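Phosphatidylinositol phosphate phosphatase (Schizosaccharomyces pombe, PDB 1I9Z) removes the 5-phosphate from soluble inositol polyphosphates and phosphoinositides, helping to control phosphatidylinositol 4,5-bisphosphate levels in membrane trafficking and signalling. Local coordinates at residues A[258-263]-A[296-301]; A[230-235]-A[250-255]; A[26-31]-A[48-53]. One frame throughout, in Å; residues are numbered along the deposited sequence.

Interaction 1 (A[258-263]-A[296-301]); sequences PPTYKF and YQSVPL. With 2IP (D-myo-inositol-1,4-bisphosphate), chain C.
With chi1 at 52°, T260 tucks OG1 between its backbone N and carbonyl carbon and leaves CG2 anti to the carbonyl carbon; S298, with chi1 at 69°, puts OG into the equivalent position. Both CB atoms point at the opposite segment, and the methyl CG2 of T260 lies 3.7 Å from S298 CB. T260 OG1 turns instead to D283 OD2, so the methyl branch alone of this side chain meets the serine. No direct hydrogen bond crosses the gap; one water does. It donates to P258 O at 2.7 Å and is hydrogen-bonded to S298 OG at 2.6 Å. The P258 ring comes no nearer than CD, 4.4 Å from S298 OG.

In this DNase I-like phosphatase domain, S298 ends strand 292-298, an outermost strand of the six-stranded sheet. The 258-263 loop comes before strand 283-288 of the second sheet; T260 and Y261 both face A280, a classic beta bulge. Y261, the second bulge residue, and K262 lie in the inositol bisphosphate pocket. Y261 OH is hydrogen-bonded to ligand O5 at 2.5 Å, although its closeness to the 4-phosphate makes its exact position doubtful. K262 CB lies over the centre of the Y261 ring, 3.5 Å above the plane, and K262 NZ gives a weak bond to O42. A leucine in place of Y261 would probably leave O5 without its phenolic partner and K262 without the flat ring under its CB. R211 and Y171 bind the same ligand from other loops.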
loop_
_atom_site.group_PDB
_atom_site.type_symbol
_atom_site.label_atom_id
_atom_site.label_comp_id
_atom_site.label_asym_id
_atom_site.label_seq_id
_atom_site.Cartn_x
_atom_site.Cartn_y
_atom_site.Cartn_z
ATOM N N PRO A 258 -0.622 -18.823 5.878
ATOM C CA PRO A 258 -0.468 -18.953 7.322
ATOM C C PRO A 258 0.104 -17.692 7.980
ATOM O O PRO A 258 0.686 -16.847 7.269
ATOM C CB PRO A 258 0.505 -20.125 7.474
ATOM C CG PRO A 258 0.653 -20.763 6.051
ATOM C CD PRO A 258 0.338 -19.676 5.118
ATOM N N PRO A 259 -0.089 -17.525 9.293
ATOM C CA PRO A 259 0.402 -16.406 10.114
ATOM C C PRO A 259 1.895 -16.253 9.759
ATOM O O PRO A 259 2.658 -17.270 9.665
ATOM C CB PRO A 259 0.247 -16.953 11.530
ATOM C CG PRO A 259 -1.167 -17.626 11.418
ATOM C CD PRO A 259 -1.033 -18.372 10.067
ATOM N N THR A 260 2.278 -14.998 9.461
ATOM C CA THR A 260 3.606 -14.706 9.001
ATOM C C THR A 260 4.593 -14.426 10.111
ATOM O O THR A 260 5.752 -14.133 9.834
ATOM C CB THR A 260 3.576 -13.455 8.123
ATOM O OG1 THR A 260 2.893 -12.371 8.854
ATOM C CG2 THR A 260 2.776 -13.741 6.822
ATOM N N TYR A 261 4.110 -14.510 11.345
ATOM C CA TYR A 261 4.860 -14.213 12.492
ATOM C C TYR A 261 4.523 -15.222 13.550
ATOM O O TYR A 261 3.389 -15.710 13.695
ATOM C CB TYR A 261 4.508 -12.811 13.051
ATOM C CG TYR A 261 5.099 -12.474 14.395
ATOM C CD1 TYR A 261 6.398 -11.953 14.488
ATOM C CD2 TYR A 261 4.326 -12.581 15.584
ATOM C CE1 TYR A 261 6.929 -11.507 15.732
ATOM C CE2 TYR A 261 4.872 -12.158 16.835
ATOM C CZ TYR A 261 6.155 -11.623 16.886
ATOM O OH TYR A 261 6.711 -11.173 18.084
ATOM N N LYS A 262 5.741 -15.280 14.048
ATOM C CA LYS A 262 6.870 -15.589 14.815
ATOM C C LYS A 262 7.592 -16.854 14.506
ATOM O O LYS A 262 7.344 -17.802 15.118
ATOM C CB LYS A 262 6.628 -15.352 16.257
ATOM C CG LYS A 262 7.801 -15.619 16.906
ATOM C CD LYS A 262 8.784 -14.645 16.505
ATOM C CE LYS A 262 9.066 -13.974 17.860
ATOM N NZ LYS A 262 10.580 -13.859 17.993
ATOM N N PHE A 263 8.528 -16.811 13.543
ATOM C CA PHE A 263 9.212 -18.033 13.168
ATOM C C PHE A 263 10.637 -18.014 13.719
ATOM O O PHE A 263 11.279 -16.913 13.806
ATOM C CB PHE A 263 9.368 -18.130 11.607
ATOM C CG PHE A 263 8.119 -18.439 10.868
ATOM C CD1 PHE A 263 7.351 -17.412 10.273
ATOM C CD2 PHE A 263 7.651 -19.742 10.791
ATOM C CE1 PHE A 263 6.138 -17.713 9.597
ATOM C CE2 PHE A 263 6.459 -20.027 10.133
ATOM C CZ PHE A 263 5.709 -19.038 9.536
ATOM N N TYR A 296 -2.649 -11.988 -3.054
ATOM C CA TYR A 296 -2.294 -11.532 -1.692
ATOM C C TYR A 296 -1.676 -12.746 -1.062
ATOM O O TYR A 296 -2.399 -13.689 -0.658
ATOM C CB TYR A 296 -3.561 -11.117 -0.912
ATOM C CG TYR A 296 -3.364 -10.584 0.505
ATOM C CD1 TYR A 296 -4.367 -10.701 1.444
ATOM C CD2 TYR A 296 -2.201 -9.842 0.869
ATOM C CE1 TYR A 296 -4.278 -10.064 2.698
ATOM C CE2 TYR A 296 -2.086 -9.244 2.133
ATOM C CZ TYR A 296 -3.137 -9.332 3.041
ATOM O OH TYR A 296 -3.080 -8.623 4.252
ATOM N N GLN A 297 -0.361 -12.745 -0.893
ATOM C CA GLN A 297 0.287 -13.960 -0.365
ATOM C C GLN A 297 1.525 -13.657 0.474
ATOM O O GLN A 297 2.104 -12.555 0.361
ATOM C CB GLN A 297 0.837 -14.793 -1.548
ATOM C CG GLN A 297 -0.165 -15.684 -2.309
ATOM C CD GLN A 297 -0.999 -16.567 -1.369
ATOM O OE1 GLN A 297 -0.490 -17.181 -0.384
ATOM N NE2 GLN A 297 -2.299 -16.619 -1.644
ATOM N N SER A 298 1.946 -14.666 1.243
ATOM C CA SER A 298 3.213 -14.632 1.966
ATOM C C SER A 298 4.162 -15.490 1.087
ATOM O O SER A 298 3.727 -16.265 0.233
ATOM C CB SER A 298 3.115 -15.172 3.383
ATOM O OG SER A 298 2.898 -16.567 3.428
ATOM N N VAL A 299 5.465 -15.287 1.273
ATOM C CA VAL A 299 6.456 -15.989 0.464
ATOM C C VAL A 299 7.467 -16.617 1.376
ATOM O O VAL A 299 7.833 -16.073 2.385
ATOM C CB VAL A 299 7.156 -14.948 -0.485
ATOM C CG1 VAL A 299 8.427 -15.540 -1.098
ATOM C CG2 VAL A 299 6.120 -14.508 -1.563
ATOM N N PRO A 300 7.975 -17.779 0.994
ATOM C CA PRO A 300 8.949 -18.448 1.848
ATOM C C PRO A 300 10.384 -17.897 1.795
ATOM O O PRO A 300 11.244 -18.456 1.087
ATOM C CB PRO A 300 8.868 -19.936 1.394
ATOM C CG PRO A 300 7.778 -19.984 0.338
ATOM C CD PRO A 300 7.638 -18.577 -0.196
ATOM N N LEU A 301 10.641 -16.775 2.470
ATOM C CA LEU A 301 12.022 -16.260 2.664
ATOM C C LEU A 301 12.250 -16.425 4.163
ATOM O O LEU A 301 11.335 -16.165 4.965
ATOM C CB LEU A 301 12.215 -14.796 2.305
ATOM C CG LEU A 301 12.247 -14.448 0.816
ATOM C CD1 LEU A 301 12.760 -13.010 0.677
ATOM C CD2 LEU A 301 13.223 -15.446 0.066
HETATM C C1 2IP C . 5.398 -8.483 23.440
HETATM C C2 2IP C . 6.758 -7.755 23.277
HETATM C C3 2IP C . 7.776 -8.601 22.440
HETATM C C4 2IP C . 7.228 -9.046 21.058
HETATM C C5 2IP C . 5.952 -9.877 21.318
HETATM C C6 2IP C . 4.861 -9.064 22.076
HETATM O O1 2IP C . 4.728 -8.880 24.606
HETATM O O2 2IP C . 6.625 -6.523 22.621
HETATM O O3 2IP C . 8.936 -7.863 22.194
HETATM O O4 2IP C . 8.246 -9.852 20.379
HETATM O O5 2IP C . 5.393 -10.328 20.084
HETATM O O6 2IP C . 3.826 -10.028 22.222
HETATM P P4 2IP C . 8.976 -9.419 19.054
HETATM O O41 2IP C . 7.846 -9.039 18.027
HETATM O O42 2IP C . 9.783 -10.526 18.545
HETATM O O43 2IP C . 9.832 -8.230 19.524
HETATM P P1 2IP C . 3.508 -8.369 25.320
HETATM O O11 2IP C . 4.004 -8.218 26.768
HETATM O O12 2IP C . 2.858 -7.080 24.878
HETATM O O13 2IP C . 2.542 -9.559 25.313
HETATM O O HOH W 1 3.030 -17.241 5.980
#

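Interaction 2 (A[230-235]-A[250-255]); sequences YLFEYD and FSELPI
The CA atoms of F232 and I255 come to 8.3 Å, the nearest CA pair between the segments. F232, on helix 228-232, starts a type I beta turn that runs to D235, closed by D235 N to F232 O at 3.0 Å. D235 then serves as N-cap of helix 236-242, its OD2 accepting from N238 N. The partner, 250-255, has no regular secondary structure, but its phi/psi values are extended throughout, and E252 and I255 both direct their CB atoms at the turn.

F232 holds CG anti to its backbone N (chi1 -171°), which carries the ring out to the facing chain. There CE1 meets I255 CD1 at 3.8 Å, the two side chains crossing at about a right angle; the methyl approaches the ring obliquely. E252 reaches the ring through a fully extended chain, and its OE1 stands at the ring edge near the plane, 4.2 Å from F232 CE1. W281 and Y296 also pack against I255, and Y296 OH is hydrogen-bonded to E252 OE2.

The carboxylates of D235 and E252 do not touch: D235 OD2 and E252 OE1 are 5.5 Å apart. R284, on strand 283-288, makes salt bridges to both, through NH1 to D235 OD2 and through NE to E252 OE2, and both F232 and I255 lie against it. The contact itself is therefore a small apolar touch beside two like charges, and the shared arginine probably offsets their mutual repulsion, while the ring edge may be a mildly favourable neighbour for OE1.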
loop_
_atom_site.group_PDB
_atom_site.type_symbol
_atom_site.label_atom_id
_atom_site.label_comp_id
_atom_site.label_asym_id
_atom_site.label_seq_id
_atom_site.Cartn_x
_atom_site.Cartn_y
_atom_site.Cartn_z
ATOM N N TYR A 230 -10.941 -20.495 11.004
ATOM C CA TYR A 230 -11.195 -20.451 12.454
ATOM C C TYR A 230 -10.269 -19.439 13.114
ATOM O O TYR A 230 -10.681 -18.632 13.947
ATOM C CB TYR A 230 -10.945 -21.816 13.128
ATOM C CG TYR A 230 -10.997 -21.754 14.623
ATOM C CD1 TYR A 230 -12.198 -21.662 15.291
ATOM C CD2 TYR A 230 -9.837 -21.809 15.384
ATOM C CE1 TYR A 230 -12.262 -21.638 16.678
ATOM C CE2 TYR A 230 -9.890 -21.766 16.772
ATOM C CZ TYR A 230 -11.109 -21.688 17.417
ATOM O OH TYR A 230 -11.154 -21.672 18.802
ATOM N N LEU A 231 -9.002 -19.460 12.743
ATOM C CA LEU A 231 -8.111 -18.512 13.391
ATOM C C LEU A 231 -8.453 -17.047 13.059
ATOM O O LEU A 231 -8.300 -16.189 13.908
ATOM C CB LEU A 231 -6.653 -18.780 12.967
ATOM C CG LEU A 231 -6.093 -20.099 13.483
ATOM C CD1 LEU A 231 -4.673 -20.325 12.849
ATOM C CD2 LEU A 231 -5.955 -20.040 15.110
ATOM N N PHE A 232 -8.923 -16.790 11.852
ATOM C CA PHE A 232 -9.220 -15.435 11.437
ATOM C C PHE A 232 -10.360 -14.869 12.276
ATOM O O PHE A 232 -10.491 -13.665 12.455
ATOM C CB PHE A 232 -9.494 -15.424 9.945
ATOM C CG PHE A 232 -9.606 -14.034 9.355
ATOM C CD1 PHE A 232 -8.451 -13.251 9.180
ATOM C CD2 PHE A 232 -10.851 -13.522 8.970
ATOM C CE1 PHE A 232 -8.548 -11.988 8.622
ATOM C CE2 PHE A 232 -10.971 -12.252 8.417
ATOM C CZ PHE A 232 -9.826 -11.485 8.237
ATOM N N GLU A 233 -11.215 -15.760 12.811
ATOM C CA GLU A 233 -12.300 -15.309 13.690
ATOM C C GLU A 233 -11.734 -14.680 14.938
ATOM O O GLU A 233 -12.439 -13.899 15.654
ATOM C CB GLU A 233 -13.191 -16.492 14.154
ATOM C CG GLU A 233 -14.077 -17.083 13.120
ATOM C CD GLU A 233 -14.867 -18.311 13.705
ATOM O OE1 GLU A 233 -15.114 -18.354 14.939
ATOM O OE2 GLU A 233 -15.237 -19.238 12.930
ATOM N N TYR A 234 -10.465 -14.956 15.236
ATOM C CA TYR A 234 -9.877 -14.367 16.399
ATOM C C TYR A 234 -8.826 -13.301 16.041
ATOM O O TYR A 234 -8.113 -12.846 16.926
ATOM C CB TYR A 234 -9.204 -15.432 17.202
ATOM C CG TYR A 234 -10.272 -16.279 17.883
ATOM C CD1 TYR A 234 -10.857 -17.352 17.243
ATOM C CD2 TYR A 234 -10.747 -15.893 19.126
ATOM C CE1 TYR A 234 -11.970 -18.085 17.867
ATOM C CE2 TYR A 234 -11.824 -16.588 19.736
ATOM C CZ TYR A 234 -12.404 -17.670 19.079
ATOM O OH TYR A 234 -13.465 -18.268 19.707
ATOM N N ASP A 235 -8.752 -12.931 14.777
ATOM C CA ASP A 235 -7.758 -11.901 14.370
ATOM C C ASP A 235 -8.223 -10.529 14.832
ATOM O O ASP A 235 -9.367 -10.117 14.534
ATOM C CB ASP A 235 -7.593 -11.914 12.862
ATOM C CG ASP A 235 -6.759 -10.745 12.353
ATOM O OD1 ASP A 235 -5.556 -10.728 12.633
ATOM O OD2 ASP A 235 -7.321 -9.878 11.673
ATOM N N PHE A 250 -11.377 0.683 4.058
ATOM C CA PHE A 250 -10.308 -0.116 3.488
ATOM C C PHE A 250 -10.758 -1.575 3.396
ATOM O O PHE A 250 -11.511 -2.067 4.249
ATOM C CB PHE A 250 -9.037 -0.133 4.359
ATOM C CG PHE A 250 -8.187 1.089 4.193
ATOM C CD1 PHE A 250 -8.534 2.272 4.884
ATOM C CD2 PHE A 250 -7.082 1.064 3.302
ATOM C CE1 PHE A 250 -7.779 3.444 4.698
ATOM C CE2 PHE A 250 -6.292 2.222 3.100
ATOM C CZ PHE A 250 -6.633 3.399 3.790
ATOM N N SER A 251 -10.272 -2.271 2.384
ATOM C CA SER A 251 -10.591 -3.671 2.216
ATOM C C SER A 251 -9.329 -4.493 2.283
ATOM O O SER A 251 -8.232 -3.955 2.083
ATOM C CB SER A 251 -11.265 -3.917 0.850
ATOM O OG SER A 251 -12.537 -3.229 0.816
ATOM N N GLU A 252 -9.500 -5.778 2.621
ATOM C CA GLU A 252 -8.390 -6.720 2.628
ATOM C C GLU A 252 -8.893 -7.929 1.875
ATOM O O GLU A 252 -10.085 -8.297 2.043
ATOM C CB GLU A 252 -8.010 -7.137 4.053
ATOM C CG GLU A 252 -6.763 -8.026 4.091
ATOM C CD GLU A 252 -6.379 -8.443 5.483
ATOM O OE1 GLU A 252 -7.280 -8.679 6.341
ATOM O OE2 GLU A 252 -5.168 -8.604 5.735
ATOM N N LEU A 253 -8.060 -8.506 1.004
ATOM C CA LEU A 253 -8.462 -9.731 0.340
ATOM C C LEU A 253 -8.454 -10.795 1.424
ATOM O O LEU A 253 -7.815 -10.652 2.456
ATOM C CB LEU A 253 -7.431 -10.154 -0.727
ATOM C CG LEU A 253 -7.861 -10.090 -2.185
ATOM C CD1 LEU A 253 -8.867 -9.035 -2.367
ATOM C CD2 LEU A 253 -6.662 -10.035 -3.134
ATOM N N PRO A 254 -9.207 -11.894 1.199
ATOM C CA PRO A 254 -9.268 -13.008 2.142
ATOM C C PRO A 254 -7.827 -13.543 2.282
ATOM O O PRO A 254 -7.095 -13.626 1.279
ATOM C CB PRO A 254 -10.117 -14.068 1.409
ATOM C CG PRO A 254 -11.087 -13.233 0.579
ATOM C CD PRO A 254 -10.158 -12.070 0.063
ATOM N N ILE A 255 -7.443 -13.908 3.507
ATOM C CA ILE A 255 -6.108 -14.443 3.775
ATOM C C ILE A 255 -6.138 -15.948 3.642
ATOM O O ILE A 255 -6.937 -16.628 4.337
ATOM C CB ILE A 255 -5.645 -14.035 5.201
ATOM C CG1 ILE A 255 -5.439 -12.510 5.226
ATOM C CG2 ILE A 255 -4.395 -14.808 5.640
ATOM C CD1 ILE A 255 -5.248 -12.001 6.643
#

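Interaction 3 (A[26-31]-A[48-53]); sequences KIFVAS and FPENTP
F28 and P49 come at each other from opposite directions, the phenyl ring presenting its far end to the proline. F28 CZ is 3.5 Å from P49 CD and F28 CE1 is 3.6 Å from the same atom. P49 CG lies at the ring edge, in its plane, whereas CD sits obliquely, so the two rings are not stacked. The torsion behind this is chi1 of F28 at -170°: CG stands anti to the backbone N, and the ring extends to the P49 side, where CZ and CE1 meet it. Of all residues in the contact F28 has the most surface buried by it, and it is itself buried in the protein. Y58 and Y310 meet it too, the Y310 ring turned by only about 10° from its plane, and L47 of the short helix 44-47 adds to its surroundings.

Strand 20-33 lies inside the six-stranded sheet of the DNase I-like fold, between strand 309-320, antiparallel to it, and strand 57-63, parallel to it. Helix 44-47 and the 48-53 loop lie on the connection between the two parallel strands, a beta-alpha-beta link that passes over one face of the sheet. Alternation along the strand separates the faces: K26 and F28 direct CB at the loop, while V29 turns the other way and packs on V203 and F205 of the second sheet.

Two residues before F28, K26 meets P53 at the more exposed end. Its chain runs extended until a bend at chi4 (-100°), which brings NZ to 3.6 Å from P53 CD and 4.0 Å from P53 CG. The approach is ammonium against ring carbons, without a hydrogen bond. E50 OE2 stays 4.3 Å from F28 CE1, and the placement of its carboxylate is doubtful because OE1 clashes with T52.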
loop_
_atom_site.group_PDB
_atom_site.type_symbol
_atom_site.label_atom_id
_atom_site.label_comp_id
_atom_site.label_asym_id
_atom_site.label_seq_id
_atom_site.Cartn_x
_atom_site.Cartn_y
_atom_site.Cartn_z
ATOM N N LYS A 26 -0.323 -1.857 -13.725
ATOM C CA LYS A 26 -0.129 -2.990 -12.793
ATOM C C LYS A 26 0.786 -2.549 -11.638
ATOM O O LYS A 26 1.870 -2.009 -11.876
ATOM C CB LYS A 26 0.560 -4.167 -13.500
ATOM C CG LYS A 26 -0.269 -4.830 -14.624
ATOM C CD LYS A 26 0.665 -5.715 -15.464
ATOM C CE LYS A 26 -0.085 -6.749 -16.371
ATOM N NZ LYS A 26 -0.116 -8.162 -15.753
ATOM N N ILE A 27 0.356 -2.806 -10.407
ATOM C CA ILE A 27 1.105 -2.360 -9.238
ATOM C C ILE A 27 1.390 -3.523 -8.306
ATOM O O ILE A 27 0.493 -4.302 -7.973
ATOM C CB ILE A 27 0.320 -1.295 -8.462
ATOM C CG1 ILE A 27 0.050 -0.085 -9.368
ATOM C CG2 ILE A 27 1.145 -0.902 -7.199
ATOM C CD1 ILE A 27 -0.894 1.000 -8.736
ATOM N N PHE A 28 2.636 -3.659 -7.906
ATOM C CA PHE A 28 3.081 -4.777 -7.048
ATOM C C PHE A 28 3.468 -4.167 -5.718
ATOM O O PHE A 28 4.340 -3.272 -5.678
ATOM C CB PHE A 28 4.320 -5.446 -7.658
ATOM C CG PHE A 28 4.719 -6.744 -6.974
ATOM C CD1 PHE A 28 4.316 -7.991 -7.524
ATOM C CD2 PHE A 28 5.519 -6.753 -5.804
ATOM C CE1 PHE A 28 4.686 -9.207 -6.937
ATOM C CE2 PHE A 28 5.905 -7.974 -5.186
ATOM C CZ PHE A 28 5.467 -9.230 -5.771
ATOM N N VAL A 29 2.826 -4.595 -4.641
ATOM C CA VAL A 29 3.062 -4.047 -3.322
ATOM C C VAL A 29 3.661 -5.140 -2.475
ATOM O O VAL A 29 3.122 -6.236 -2.387
ATOM C CB VAL A 29 1.756 -3.512 -2.656
ATOM C CG1 VAL A 29 2.041 -3.007 -1.178
ATOM C CG2 VAL A 29 1.175 -2.396 -3.471
ATOM N N ALA A 30 4.800 -4.829 -1.883
ATOM C CA ALA A 30 5.572 -5.777 -1.116
ATOM C C ALA A 30 5.957 -5.231 0.250
ATOM O O ALA A 30 6.421 -4.106 0.360
ATOM C CB ALA A 30 6.912 -6.125 -1.927
ATOM N N SER A 31 5.851 -6.094 1.261
ATOM C CA SER A 31 6.143 -5.737 2.642
ATOM C C SER A 31 7.017 -6.785 3.349
ATOM O O SER A 31 6.793 -8.021 3.209
ATOM C CB SER A 31 4.814 -5.546 3.427
ATOM O OG SER A 31 5.106 -4.881 4.628
ATOM N N PHE A 48 9.290 -11.644 -7.521
ATOM C CA PHE A 48 8.824 -12.193 -8.834
ATOM C C PHE A 48 8.183 -13.554 -8.504
ATOM O O PHE A 48 8.584 -14.608 -9.021
ATOM C CB PHE A 48 10.041 -12.381 -9.734
ATOM C CG PHE A 48 10.875 -11.137 -9.844
ATOM C CD1 PHE A 48 12.239 -11.181 -9.611
ATOM C CD2 PHE A 48 10.285 -9.948 -10.264
ATOM C CE1 PHE A 48 13.034 -10.010 -9.814
ATOM C CE2 PHE A 48 11.035 -8.792 -10.466
ATOM C CZ PHE A 48 12.414 -8.828 -10.238
ATOM N N PRO A 49 7.191 -13.537 -7.619
ATOM C CA PRO A 49 6.520 -14.764 -7.187
ATOM C C PRO A 49 5.662 -15.463 -8.174
ATOM O O PRO A 49 5.486 -16.696 -8.080
ATOM C CB PRO A 49 5.679 -14.290 -6.019
ATOM C CG PRO A 49 5.149 -12.953 -6.601
ATOM C CD PRO A 49 6.454 -12.341 -7.140
ATOM N N GLU A 50 5.096 -14.703 -9.098
ATOM C CA GLU A 50 4.178 -15.303 -10.067
ATOM C C GLU A 50 4.851 -15.454 -11.390
ATOM O O GLU A 50 5.928 -14.891 -11.618
ATOM C CB GLU A 50 2.896 -14.437 -10.264
ATOM C CG GLU A 50 3.073 -12.879 -10.201
ATOM C CD GLU A 50 4.303 -12.338 -10.997
ATOM O OE1 GLU A 50 4.301 -12.502 -12.248
ATOM O OE2 GLU A 50 5.262 -11.761 -10.375
ATOM N N ASN A 51 4.189 -16.214 -12.251
ATOM C CA ASN A 51 4.641 -16.419 -13.603
ATOM C C ASN A 51 3.808 -15.429 -14.398
ATOM O O ASN A 51 2.998 -15.837 -15.216
ATOM C CB ASN A 51 4.309 -17.834 -14.044
ATOM C CG ASN A 51 5.088 -18.246 -15.233
ATOM O OD1 ASN A 51 6.324 -18.259 -15.192
ATOM N ND2 ASN A 51 4.388 -18.591 -16.321
ATOM N N THR A 52 3.969 -14.132 -14.127
ATOM C CA THR A 52 3.188 -13.104 -14.831
ATOM C C THR A 52 4.081 -11.918 -15.233
ATOM O O THR A 52 5.255 -11.858 -14.853
ATOM C CB THR A 52 1.993 -12.587 -13.986
ATOM O OG1 THR A 52 2.451 -11.595 -13.056
ATOM C CG2 THR A 52 1.338 -13.746 -13.223
ATOM N N PRO A 53 3.540 -10.967 -16.014
ATOM C CA PRO A 53 4.443 -9.876 -16.388
ATOM C C PRO A 53 4.903 -9.014 -15.213
ATOM O O PRO A 53 4.239 -8.937 -14.181
ATOM C CB PRO A 53 3.633 -9.091 -17.428
ATOM C CG PRO A 53 2.599 -10.131 -17.944
ATOM C CD PRO A 53 2.219 -10.800 -16.654
#

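None of the three contacts is fully core: interaction 1 is partly buried, and one of its segments runs on into the ligand pocket, while interactions 2 and 3 lie nearer the surface. Interactions 1 and 3 reach the same six-stranded sheet, at an outermost strand and at an interior one, with centres 16 Å apart. Interactions 1 and 2 touch directly: Y296 OH lies 2.6 Å from E252 OE2, a probable hydrogen bond, and the Y296 ring packs on 253-255. Both also draw on the long loop before strand 283-288. Interactions 2 and 3 stay about 10 Å apart at their nearest atoms. Water bridges interaction 1, interaction 2 is an apolar touch beside two carboxylates joined through R284, and ring-to-proline packing dominates interaction 3.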